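Local structure of binary enterotoxin of Clostridium perfringens component a (5WTZ) at residues A[34-37]-A[38-42]; A[69-72]-A[73-77]; A[78-81]-A[82-86]; A[217-220]-A[221-224]. The protein is the enzymatic component of a binary enterotoxin, which binds NAD+ and ADP-ribosylates actin. All coordinates share one frame; numbering follows the deposited sequence.

Contact 1: residues A[34-37]-A[38-42]; sequences LSKA and ESTSI
S35 and E38 form a capping box at the start of helix 36-61. S35 is the N-cap, and its OG accepts from E38 N at 3.1 Å. The S35 chi1 of 60° sets OG between its own N and carbonyl carbon, where it can turn back to the first turn. The box is closed from the other direction by S35 N, which donates to E38 OE1 at 2.9 Å with an N-H...O angle of 156°. OE1 receives it on its anti lone pair, the one turned away from OE2.

This is the tightly packed side. The E38 chain is extended beyond CG and crosses the side chain of the loop residue L34 at about a right angle. L34 CD2 comes within 3.2 Å of E38 OE1, and L34 CD1 reaches along the same flank toward S39 and I42. The buried carboxylate is not held by the box alone. T81 bonds to OE2 and K85 forms a salt bridge with OE1, both from helix 70-83 and its end. The nearby lysine probably favours the charged form of E38.

The other side is loose. K36 is exposed, and its side chain sets out away from residues 38-42, though its CG is still 4.2 Å from T40 CG2. A37 is also exposed, though it touches N78. The helix is carried on here by backbone bonds, such as T40 N to K36 O. Back at the cap, S35 O takes a nearly straight bond from S39 N at 3.1 Å and 170°, and a weak one from E38 N.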
ATOM      1  N   LEU A  34       6.909  -5.330 -28.692  1.00 63.90           N
ATOM      2  CA  LEU A  34       7.903  -5.101 -27.652  1.00 59.96           C
ATOM      3  C   LEU A  34       9.253  -4.707 -28.222  1.00 57.22           C
ATOM      4  O   LEU A  34       9.732  -5.307 -29.181  1.00 57.66           O
ATOM      5  CB  LEU A  34       8.060  -6.347 -26.775  1.00 56.45           C
ATOM      6  CG  LEU A  34       6.880  -6.704 -25.866  1.00 54.44           C
ATOM      7  CD1 LEU A  34       7.262  -7.813 -24.880  1.00 45.40           C
ATOM      8  CD2 LEU A  34       6.347  -5.477 -25.139  1.00 53.81           C
ATOM      9  N   SER A  35       9.862  -3.689 -27.627  1.00 54.96           N
ATOM     10  CA  SER A  35      11.247  -3.371 -27.922  1.00 57.87           C
ATOM     11  C   SER A  35      12.113  -4.531 -27.449  1.00 60.31           C
ATOM     12  O   SER A  35      11.635  -5.411 -26.724  1.00 57.26           O
ATOM     13  CB  SER A  35      11.670  -2.071 -27.238  1.00 55.22           C
ATOM     14  OG  SER A  35      11.527  -2.179 -25.831  1.00 55.87           O
ATOM     15  N   LYS A  36      13.379  -4.542 -27.856  1.00 57.50           N
ATOM     16  CA  LYS A  36      14.301  -5.552 -27.362  1.00 50.35           C
ATOM     17  C   LYS A  36      14.418  -5.433 -25.847  1.00 49.52           C
ATOM     18  O   LYS A  36      14.512  -6.437 -25.147  1.00 48.40           O
ATOM     19  CB  LYS A  36      15.682  -5.421 -28.011  1.00 51.48           C
ATOM     20  CG  LYS A  36      16.698  -6.394 -27.440  1.00 56.15           C
ATOM     21  CD  LYS A  36      18.003  -6.398 -28.211  1.00 64.91           C
ATOM     22  CE  LYS A  36      18.831  -5.157 -27.947  1.00 66.74           C
ATOM     23  NZ  LYS A  36      20.170  -5.278 -28.590  1.00 70.09           N
ATOM     24  N   ALA A  37      14.391  -4.198 -25.349  1.00 46.62           N
ATOM     25  CA  ALA A  37      14.527  -3.949 -23.918  1.00 46.78           C
ATOM     26  C   ALA A  37      13.334  -4.500 -23.144  1.00 48.51           C
ATOM     27  O   ALA A  37      13.482  -4.963 -22.016  1.00 49.78           O
ATOM     28  CB  ALA A  37      14.693  -2.466 -23.652  1.00 44.72           C
ATOM     29  N   GLU A  38      12.155  -4.462 -23.755  1.00 43.07           N
ATOM     30  CA  GLU A  38      10.951  -4.963 -23.108  1.00 44.25           C
ATOM     31  C   GLU A  38      10.923  -6.483 -23.082  1.00 41.06           C
ATOM     32  O   GLU A  38      10.552  -7.087 -22.080  1.00 42.37           O
ATOM     33  CB  GLU A  38       9.705  -4.441 -23.812  1.00 45.94           C
ATOM     34  CG  GLU A  38       9.403  -2.985 -23.552  1.00 43.15           C
ATOM     35  CD  GLU A  38       8.186  -2.500 -24.329  1.00 47.06           C
ATOM     36  OE1 GLU A  38       8.100  -2.790 -25.535  1.00 47.95           O
ATOM     37  OE2 GLU A  38       7.310  -1.834 -23.738  1.00 48.21           O
ATOM     38  N   SER A  39      11.297  -7.107 -24.190  1.00 42.74           N
ATOM     39  CA  SER A  39      11.374  -8.557 -24.210  1.00 42.53           C
ATOM     40  C   SER A  39      12.344  -9.049 -23.139  1.00 41.16           C
ATOM     41  O   SER A  39      12.010  -9.935 -22.357  1.00 39.76           O
ATOM     42  CB  SER A  39      11.780  -9.060 -25.590  1.00 44.73           C
ATOM     43  OG  SER A  39      10.648  -9.104 -26.437  1.00 45.68           O
ATOM     44  N   THR A  40      13.525  -8.445 -23.071  1.00 43.88           N
ATOM     45  CA  THR A  40      14.523  -8.873 -22.093  1.00 43.07           C
ATOM     46  C   THR A  40      14.100  -8.544 -20.662  1.00 38.21           C
ATOM     47  O   THR A  40      14.492  -9.231 -19.730  1.00 44.21           O
ATOM     48  CB  THR A  40      15.894  -8.242 -22.367  1.00 47.20           C
ATOM     49  OG1 THR A  40      15.824  -6.829 -22.154  1.00 58.95           O
ATOM     50  CG2 THR A  40      16.321  -8.512 -23.786  1.00 43.91           C
ATOM     51  N   SER A  41      13.295  -7.504 -20.479  1.00 42.84           N
ATOM     52  CA  SER A  41      12.812  -7.182 -19.133  1.00 41.62           C
ATOM     53  C   SER A  41      11.691  -8.125 -18.700  1.00 36.01           C
ATOM     54  O   SER A  41      11.639  -8.542 -17.546  1.00 32.97           O
ATOM     55  CB  SER A  41      12.354  -5.727 -19.051  1.00 39.65           C
ATOM     56  OG  SER A  41      13.471  -4.871 -18.867  1.00 36.17           O
ATOM     57  N   ILE A  42      10.808  -8.481 -19.623  1.00 35.58           N
ATOM     58  CA  ILE A  42       9.822  -9.515 -19.336  1.00 42.53           C
ATOM     59  C   ILE A  42      10.524 -10.853 -19.062  1.00 42.24           C
ATOM     60  O   ILE A  42      10.122 -11.610 -18.175  1.00 33.12           O
ATOM     61  CB  ILE A  42       8.809  -9.665 -20.491  1.00 45.11           C
ATOM     62  CG1 ILE A  42       7.841  -8.482 -20.492  1.00 42.19           C
ATOM     63  CG2 ILE A  42       8.054 -10.987 -20.397  1.00 45.40           C
ATOM     64  CD1 ILE A  42       7.157  -8.252 -19.160  1.00 38.96           C
TER

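Contact 2: residues A[69-72]-A[73-77]; sequences IETL and NEDLK
The side chains of E70 and N73 cross at a slant on the first turn of helix 70-83, with I69 at the N-cap position. The E70 carboxylate and the N73 amide are not coplanar. Their planes stand 65° apart. N73 ND2 donates to E70 OE2 at 3.1 Å, and the acceptor lies in the plane of the amide. N73 ND2 stands above the plane of the E70 carboxylate. The E70 chain bends at chi2 (-51°), which folds the carboxylate back over the turn. ND2 also bonds to E67 O just before the helix, while N73 OD1 accepts from Y55 and K59. The buried amide is thus held at both ends, and its rotation is fixed.

E74 follows E70 by one turn and is bent in the same way. Its OE2 lies 3.5 Å from E70 OE1, with the two carboxylate planes 41° apart. Two like-charged oxygens come close here on the exposed side, so the approach is probably unfavourable in itself.

T71 and D75 lie alongside each other and point the same way, with T71 CG2 3.7 Å from D75 OD2. L72 CD2 is 3.4 Å from D75 OD2. The main polar partner of D75 is S41, which meets OD1. Backbone bonds run beneath these pairs, among them L76 N to L72 O at 2.8 Å.

The turn packs against helix 36-61. L72 lies on Y55, and L76 on I52, Y55 and S56. N73 and D75 bond to the same helix, which precedes this one in the chain.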
ATOM      1  N   ILE A  69      20.080   0.076  -8.432  1.00 29.25           N
ATOM      2  CA  ILE A  69      20.654  -0.864  -9.384  1.00 28.33           C
ATOM      3  C   ILE A  69      20.068  -0.627 -10.769  1.00 29.88           C
ATOM      4  O   ILE A  69      18.886  -0.864 -11.003  1.00 36.62           O
ATOM      5  CB  ILE A  69      20.412  -2.318  -8.934  1.00 33.94           C
ATOM      6  CG1 ILE A  69      21.099  -2.541  -7.582  1.00 33.42           C
ATOM      7  CG2 ILE A  69      20.909  -3.301  -9.994  1.00 36.56           C
ATOM      8  CD1 ILE A  69      20.940  -3.913  -7.003  1.00 33.78           C
ATOM      9  N   GLU A  70      20.909  -0.160 -11.686  1.00 31.82           N
ATOM     10  CA  GLU A  70      20.430   0.403 -12.947  1.00 39.01           C
ATOM     11  C   GLU A  70      19.632  -0.572 -13.799  1.00 40.91           C
ATOM     12  O   GLU A  70      18.665  -0.182 -14.443  1.00 40.18           O
ATOM     13  CB  GLU A  70      21.603   0.957 -13.756  1.00 46.40           C
ATOM     14  CG  GLU A  70      21.819   2.447 -13.533  1.00 54.91           C
ATOM     15  CD  GLU A  70      20.534   3.253 -13.706  1.00 60.66           C
ATOM     16  OE1 GLU A  70      19.914   3.177 -14.790  1.00 65.55           O
ATOM     17  OE2 GLU A  70      20.140   3.961 -12.756  1.00 60.39           O
ATOM     18  N   THR A  71      20.035  -1.833 -13.788  1.00 41.81           N
ATOM     19  CA  THR A  71      19.344  -2.882 -14.526  1.00 41.01           C
ATOM     20  C   THR A  71      17.913  -3.073 -14.050  1.00 35.84           C
ATOM     21  O   THR A  71      16.991  -3.232 -14.848  1.00 37.50           O
ATOM     22  CB  THR A  71      20.090  -4.204 -14.384  1.00 47.40           C
ATOM     23  OG1 THR A  71      21.446  -4.019 -14.811  1.00 54.55           O
ATOM     24  CG2 THR A  71      19.417  -5.306 -15.208  1.00 49.81           C
ATOM     25  N   LEU A  72      17.733  -3.048 -12.739  1.00 31.66           N
ATOM     26  CA  LEU A  72      16.424  -3.266 -12.154  1.00 32.15           C
ATOM     27  C   LEU A  72      15.531  -2.047 -12.357  1.00 34.69           C
ATOM     28  O   LEU A  72      14.311  -2.167 -12.454  1.00 33.33           O
ATOM     29  CB  LEU A  72      16.559  -3.601 -10.674  1.00 31.80           C
ATOM     30  CG  LEU A  72      17.085  -5.015 -10.430  1.00 34.84           C
ATOM     31  CD1 LEU A  72      17.113  -5.320  -8.939  1.00 35.50           C
ATOM     32  CD2 LEU A  72      16.231  -6.031 -11.182  1.00 33.39           C
ATOM     33  N   ASN A  73      16.153  -0.877 -12.441  1.00 34.59           N
ATOM     34  CA  ASN A  73      15.436   0.335 -12.799  1.00 36.66           C
ATOM     35  C   ASN A  73      14.819   0.182 -14.182  1.00 38.90           C
ATOM     36  O   ASN A  73      13.627   0.422 -14.363  1.00 40.62           O
ATOM     37  CB  ASN A  73      16.370   1.541 -12.749  1.00 33.74           C
ATOM     38  CG  ASN A  73      16.712   1.949 -11.329  1.00 30.46           C
ATOM     39  OD1 ASN A  73      15.982   1.639 -10.393  1.00 30.84           O
ATOM     40  ND2 ASN A  73      17.832   2.639 -11.161  1.00 34.28           N
ATOM     41  N   GLU A  74      15.628  -0.246 -15.149  1.00 37.00           N
ATOM     42  CA  GLU A  74      15.143  -0.469 -16.514  1.00 40.41           C
ATOM     43  C   GLU A  74      14.060  -1.538 -16.533  1.00 39.31           C
ATOM     44  O   GLU A  74      13.035  -1.387 -17.199  1.00 37.70           O
ATOM     45  CB  GLU A  74      16.287  -0.868 -17.457  1.00 38.95           C
ATOM     46  CG  GLU A  74      17.464   0.098 -17.464  1.00 44.02           C
ATOM     47  CD  GLU A  74      17.050   1.528 -17.769  1.00 54.94           C
ATOM     48  OE1 GLU A  74      16.547   1.782 -18.885  1.00 50.33           O
ATOM     49  OE2 GLU A  74      17.221   2.399 -16.884  1.00 62.35           O
ATOM     50  N   ASP A  75      14.291  -2.617 -15.797  1.00 36.82           N
ATOM     51  CA  ASP A  75      13.283  -3.655 -15.648  1.00 33.63           C
ATOM     52  C   ASP A  75      11.951  -3.089 -15.149  1.00 32.71           C
ATOM     53  O   ASP A  75      10.894  -3.372 -15.727  1.00 35.90           O
ATOM     54  CB  ASP A  75      13.791  -4.746 -14.712  1.00 31.91           C
ATOM     55  CG  ASP A  75      14.948  -5.513 -15.313  1.00 44.27           C
ATOM     56  OD1 ASP A  75      14.957  -5.665 -16.550  1.00 47.29           O
ATOM     57  OD2 ASP A  75      15.845  -5.954 -14.564  1.00 54.28           O
ATOM     58  N   LEU A  76      12.001  -2.279 -14.097  1.00 31.07           N
ATOM     59  CA  LEU A  76      10.782  -1.679 -13.565  1.00 35.38           C
ATOM     60  C   LEU A  76      10.072  -0.843 -14.637  1.00 35.18           C
ATOM     61  O   LEU A  76       8.861  -0.957 -14.816  1.00 35.35           O
ATOM     62  CB  LEU A  76      11.090  -0.825 -12.333  1.00 36.20           C
ATOM     63  CG  LEU A  76      11.482  -1.593 -11.067  1.00 34.44           C
ATOM     64  CD1 LEU A  76      11.641  -0.652  -9.898  1.00 31.77           C
ATOM     65  CD2 LEU A  76      10.464  -2.669 -10.746  1.00 30.77           C
ATOM     66  N   LYS A  77      10.832  -0.022 -15.359  1.00 36.77           N
ATOM     67  CA  LYS A  77      10.259   0.824 -16.403  1.00 36.32           C
ATOM     68  C   LYS A  77       9.699  -0.005 -17.559  1.00 35.80           C
ATOM     69  O   LYS A  77       8.579   0.225 -18.013  1.00 35.03           O
ATOM     70  CB  LYS A  77      11.307   1.809 -16.935  1.00 49.03           C
ATOM     71  CG  LYS A  77      11.939   2.714 -15.878  1.00 54.72           C
ATOM     72  CD  LYS A  77      13.184   3.417 -16.428  1.00 59.70           C
ATOM     73  CE  LYS A  77      13.910   4.234 -15.358  1.00 59.68           C
ATOM     74  NZ  LYS A  77      13.217   5.515 -15.044  1.00 64.29           N
TER

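Contact 3: residues A[78-81]-A[82-86]; sequences NIST and AVKKS
K84 and S80 meet one turn apart near the C-terminal end of helix 70-83. The K84 side chain climbs back along the helix from its CB, which lies 3.4 Å from S80 O. K84 CG is 3.3 Å from S80 O, and CD stays close to the same atom. The chain thus passes over an oxygen that already accepts K84 N in the regular helical bond. CE then leaves the backbone for the S80 hydroxyl. The torsion about CD-CE (chi4 148°) bends the end of the chain and sets K84 NZ 3.3 Å from S80 OG, to which it donates. S80 meets it with OG opposite its own N (chi1 -171°). The hydroxyl has a stronger partner in D183, which also makes a long, weak ion pair with K84 NZ.

K85, the next residue, runs past T81. Its chain is extended beyond CG, and K85 CG passes T81 O at 3.2 Å. Its NZ ends elsewhere, in a salt bridge with E38 and a hydrogen bond to N33 O. T81 OG1 also goes to E38. V83 puts CG2 against S80 O at 3.3 Å, and with I79 it faces L181. V83 to S86 form a type I turn.

The two lysines are thus paired unequally. The charge of K85 is probably neutralised by the E38 carboxylate, with N33 O as a second acceptor. K84 is held more lightly, by the S80 hydroxyl and the weak, long pair with D183. Its end is therefore probably the more mobile of the two.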
ATOM      1  N   ASN A  78      10.478  -0.979 -18.025  1.00 40.96           N
ATOM      2  CA  ASN A  78      10.132  -1.714 -19.242  1.00 36.52           C
ATOM      3  C   ASN A  78       9.002  -2.731 -19.065  1.00 37.95           C
ATOM      4  O   ASN A  78       8.238  -2.965 -19.995  1.00 36.62           O
ATOM      5  CB  ASN A  78      11.366  -2.432 -19.809  1.00 37.51           C
ATOM      6  CG  ASN A  78      12.523  -1.485 -20.094  1.00 47.07           C
ATOM      7  OD1 ASN A  78      12.336  -0.277 -20.250  1.00 43.53           O
ATOM      8  ND2 ASN A  78      13.732  -2.034 -20.151  1.00 45.96           N
ATOM      9  N   ILE A  79       8.899  -3.352 -17.891  1.00 40.14           N
ATOM     10  CA  ILE A  79       7.839  -4.330 -17.671  1.00 32.87           C
ATOM     11  C   ILE A  79       6.500  -3.615 -17.757  1.00 35.50           C
ATOM     12  O   ILE A  79       5.539  -4.112 -18.356  1.00 36.11           O
ATOM     13  CB  ILE A  79       7.985  -5.046 -16.309  1.00 30.87           C
ATOM     14  CG1 ILE A  79       9.226  -5.937 -16.329  1.00 34.28           C
ATOM     15  CG2 ILE A  79       6.780  -5.913 -16.031  1.00 36.67           C
ATOM     16  CD1 ILE A  79       9.712  -6.334 -14.960  1.00 29.21           C
ATOM     17  N   SER A  80       6.477  -2.419 -17.186  1.00 32.43           N
ATOM     18  CA  SER A  80       5.279  -1.589 -17.126  1.00 36.40           C
ATOM     19  C   SER A  80       4.798  -1.148 -18.521  1.00 42.08           C
ATOM     20  O   SER A  80       3.613  -1.266 -18.831  1.00 43.61           O
ATOM     21  CB  SER A  80       5.546  -0.379 -16.228  1.00 34.53           C
ATOM     22  OG  SER A  80       4.363   0.362 -15.974  1.00 36.42           O
ATOM     23  N   THR A  81       5.698  -0.660 -19.373  1.00 44.65           N
ATOM     24  CA  THR A  81       5.281  -0.291 -20.730  1.00 40.81           C
ATOM     25  C   THR A  81       4.855  -1.523 -21.525  1.00 46.87           C
ATOM     26  O   THR A  81       3.973  -1.447 -22.382  1.00 46.87           O
ATOM     27  CB  THR A  81       6.386   0.437 -21.519  1.00 41.37           C
ATOM     28  OG1 THR A  81       7.456  -0.474 -21.807  1.00 42.33           O
ATOM     29  CG2 THR A  81       6.905   1.630 -20.742  1.00 44.96           C
ATOM     30  N   ALA A  82       5.483  -2.659 -21.238  1.00 44.63           N
ATOM     31  CA  ALA A  82       5.152  -3.895 -21.929  1.00 44.15           C
ATOM     32  C   ALA A  82       3.709  -4.306 -21.650  1.00 44.33           C
ATOM     33  O   ALA A  82       2.930  -4.514 -22.586  1.00 44.57           O
ATOM     34  CB  ALA A  82       6.116  -5.011 -21.529  1.00 39.47           C
ATOM     35  N   VAL A  83       3.340  -4.404 -20.373  1.00 36.94           N
ATOM     36  CA  VAL A  83       1.991  -4.852 -20.029  1.00 35.33           C
ATOM     37  C   VAL A  83       0.930  -3.829 -20.440  1.00 35.95           C
ATOM     38  O   VAL A  83      -0.202  -4.199 -20.745  1.00 42.43           O
ATOM     39  CB  VAL A  83       1.845  -5.174 -18.516  1.00 38.73           C
ATOM     40  CG1 VAL A  83       2.699  -6.387 -18.145  1.00 34.69           C
ATOM     41  CG2 VAL A  83       2.179  -3.957 -17.648  1.00 38.11           C
ATOM     42  N   LYS A  84       1.297  -2.551 -20.479  1.00 37.65           N
ATOM     43  CA  LYS A  84       0.362  -1.515 -20.922  1.00 40.30           C
ATOM     44  C   LYS A  84      -0.005  -1.657 -22.394  1.00 44.72           C
ATOM     45  O   LYS A  84      -0.946  -1.022 -22.865  1.00 42.30           O
ATOM     46  CB  LYS A  84       0.932  -0.115 -20.661  1.00 37.31           C
ATOM     47  CG  LYS A  84       0.792   0.332 -19.218  1.00 35.41           C
ATOM     48  CD  LYS A  84       1.513   1.641 -18.945  1.00 39.05           C
ATOM     49  CE  LYS A  84       1.281   2.075 -17.509  1.00 42.72           C
ATOM     50  NZ  LYS A  84       2.423   2.825 -16.914  1.00 49.42           N
ATOM     51  N   LYS A  85       0.736  -2.487 -23.123  1.00 46.46           N
ATOM     52  CA  LYS A  85       0.422  -2.754 -24.523  1.00 46.93           C
ATOM     53  C   LYS A  85      -0.521  -3.947 -24.627  1.00 47.13           C
ATOM     54  O   LYS A  85      -0.856  -4.398 -25.722  1.00 47.95           O
ATOM     55  CB  LYS A  85       1.700  -3.016 -25.330  1.00 50.99           C
ATOM     56  CG  LYS A  85       2.706  -1.870 -25.305  1.00 51.39           C
ATOM     57  CD  LYS A  85       3.989  -2.227 -26.059  1.00 54.76           C
ATOM     58  CE  LYS A  85       4.991  -1.072 -26.025  1.00 53.75           C
ATOM     59  NZ  LYS A  85       6.253  -1.386 -26.767  1.00 52.75           N
ATOM     60  N   SER A  86      -0.944  -4.456 -23.475  1.00 41.24           N
ATOM     61  CA  SER A  86      -1.802  -5.632 -23.420  1.00 38.85           C
ATOM     62  C   SER A  86      -2.956  -5.404 -22.444  1.00 45.86           C
ATOM     63  O   SER A  86      -3.118  -6.143 -21.476  1.00 41.00           O
ATOM     64  CB  SER A  86      -0.990  -6.867 -23.011  1.00 37.01           C
ATOM     65  OG  SER A  86      -1.746  -8.052 -23.187  1.00 37.89           O
TER

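Contact 4: residues A[217-220]-A[221-224]; sequences ENDV and ISAS
D219 holds its CG opposite its backbone N (chi1 -167°), which swings the carboxylate over the first turn of helix 220-237. S222 answers with OG beside its own N (chi1 -68°), directed back at the same group. The result is an N-cap: D219 is the residue before the helix, and its OD1 accepts from S222 N at 3.2 Å in a nearly straight bond of 168°. The other oxygen is used as well. S222 OG donates to D219 OD2 at 2.7 Å. Both donors meet the same face of the carboxylate, from above its plane, so each of its two oxygens is held by a bond from S222.

D219 is also the centre of an inverse gamma turn, which brings the chain sharply into the helix. Its carbonyl begins the helical bonding, with A223 N donating to D219 O at 3.1 Å. V220 O takes S224 N in the same way. V220 and I221 set their side chains obliquely, with CG2 of V220 4.1 Å from CG1 of I221. V220 also leans on L346, and the loop before it bonds to K60, S347 and N348.

The cap is a surface feature. The A223 side chain lies about 12 Å from the bound NAD and about 10 Å from the side chain of E384, a residue of the NAD site. A water extends the cap: it donates to D219 OD1 at 2.9 Å and accepts from I221 N at 3.3 Å.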
ATOM      1  N   GLU A 217       3.239   7.860  -4.815  1.00 21.08           N
ATOM      2  CA  GLU A 217       4.546   7.220  -4.569  1.00 23.34           C
ATOM      3  C   GLU A 217       5.706   8.209  -4.814  1.00 20.22           C
ATOM      4  O   GLU A 217       5.957   9.041  -3.939  1.00 19.16           O
ATOM      5  CB  GLU A 217       4.686   5.922  -5.399  1.00 20.45           C
ATOM      6  CG  GLU A 217       3.665   4.861  -4.917  1.00 23.61           C
ATOM      7  CD  GLU A 217       3.907   3.453  -5.442  1.00 21.93           C
ATOM      8  OE1 GLU A 217       4.537   3.300  -6.500  1.00 23.25           O
ATOM      9  OE2 GLU A 217       3.450   2.504  -4.782  1.00 23.82           O
ATOM     10  N   ASN A 218       6.398   8.141  -5.959  1.00 19.78           N
ATOM     11  CA  ASN A 218       7.541   9.039  -6.228  1.00 18.72           C
ATOM     12  C   ASN A 218       7.208  10.175  -7.200  1.00 22.11           C
ATOM     13  O   ASN A 218       8.083  10.985  -7.554  1.00 22.52           O
ATOM     14  CB  ASN A 218       8.748   8.264  -6.786  1.00 19.18           C
ATOM     15  CG  ASN A 218       9.264   7.193  -5.829  1.00 27.71           C
ATOM     16  OD1 ASN A 218       9.512   6.065  -6.237  1.00 34.51           O
ATOM     17  ND2 ASN A 218       9.440   7.550  -4.561  1.00 24.34           N
ATOM     18  N   ASP A 219       5.946  10.243  -7.620  1.00 22.11           N
ATOM     19  CA  ASP A 219       5.511  11.201  -8.644  1.00 23.64           C
ATOM     20  C   ASP A 219       5.305  12.591  -8.044  1.00 20.90           C
ATOM     21  O   ASP A 219       4.188  12.933  -7.674  1.00 19.76           O
ATOM     22  CB  ASP A 219       4.208  10.712  -9.291  1.00 26.43           C
ATOM     23  CG  ASP A 219       3.846  11.468 -10.565  1.00 31.28           C
ATOM     24  OD1 ASP A 219       4.470  12.510 -10.877  1.00 26.03           O
ATOM     25  OD2 ASP A 219       2.901  11.014 -11.253  1.00 28.72           O
ATOM     26  N   VAL A 220       6.373  13.379  -7.955  1.00 23.50           N
ATOM     27  CA  VAL A 220       6.300  14.711  -7.345  1.00 26.86           C
ATOM     28  C   VAL A 220       5.418  15.678  -8.129  1.00 27.96           C
ATOM     29  O   VAL A 220       4.766  16.547  -7.536  1.00 28.57           O
ATOM     30  CB  VAL A 220       7.707  15.363  -7.186  1.00 35.76           C
ATOM     31  CG1 VAL A 220       8.590  14.516  -6.291  1.00 40.63           C
ATOM     32  CG2 VAL A 220       8.375  15.584  -8.532  1.00 41.21           C
ATOM     33  N   ILE A 221       5.392  15.544  -9.453  1.00 26.90           N
ATOM     34  CA  ILE A 221       4.632  16.486 -10.266  1.00 35.32           C
ATOM     35  C   ILE A 221       3.140  16.291 -10.051  1.00 30.91           C
ATOM     36  O   ILE A 221       2.409  17.261  -9.861  1.00 28.71           O
ATOM     37  CB  ILE A 221       4.956  16.352 -11.761  1.00 38.55           C
ATOM     38  CG1 ILE A 221       6.432  16.671 -12.013  1.00 34.28           C
ATOM     39  CG2 ILE A 221       4.074  17.282 -12.568  1.00 30.70           C
ATOM     40  CD1 ILE A 221       7.017  15.941 -13.199  1.00 41.87           C
ATOM     41  N   SER A 222       2.690  15.042 -10.044  1.00 21.48           N
ATOM     42  CA  SER A 222       1.274  14.775  -9.838  1.00 26.23           C
ATOM     43  C   SER A 222       0.858  15.129  -8.421  1.00 28.81           C
ATOM     44  O   SER A 222      -0.248  15.625  -8.199  1.00 25.81           O
ATOM     45  CB  SER A 222       0.948  13.315 -10.136  1.00 28.38           C
ATOM     46  OG  SER A 222       1.106  13.062 -11.518  1.00 28.20           O
ATOM     47  N   ALA A 223       1.742  14.871  -7.464  1.00 21.90           N
ATOM     48  CA  ALA A 223       1.475  15.202  -6.069  1.00 21.94           C
ATOM     49  C   ALA A 223       1.293  16.704  -5.890  1.00 27.74           C
ATOM     50  O   ALA A 223       0.314  17.155  -5.293  1.00 25.33           O
ATOM     51  CB  ALA A 223       2.597  14.699  -5.181  1.00 23.97           C
ATOM     52  N   SER A 224       2.242  17.466  -6.416  1.00 24.40           N
ATOM     53  CA  SER A 224       2.211  18.919  -6.342  1.00 24.98           C
ATOM     54  C   SER A 224       0.946  19.483  -7.004  1.00 28.96           C
ATOM     55  O   SER A 224       0.289  20.365  -6.456  1.00 27.24           O
ATOM     56  CB  SER A 224       3.475  19.492  -6.989  1.00 31.32           C
ATOM     57  OG  SER A 224       3.401  20.901  -7.106  1.00 41.55           O
TER
HETATM   58  O   HOH W   1       7.252  13.368 -11.041  1.00 38.37           O

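How the contacts relate
All four contacts lie in series along the chain; none nests in or crosses another, and each closes only a turn. Contact 1 starts helix 36-61. Contact 2 starts helix 70-83, and contact 3 lies at its C-terminal part, its segments adjoining those of contact 2 directly. The two helices pack together: S41 of contact 1 bonds to D75 of contact 2, while E38 meets T81 and K85 of contact 3. The start of one helix is thus tied to the far part of the next. Contact 4 comes far later, opening helix 220-237, with its nearest atoms about 8 Å from contact 2.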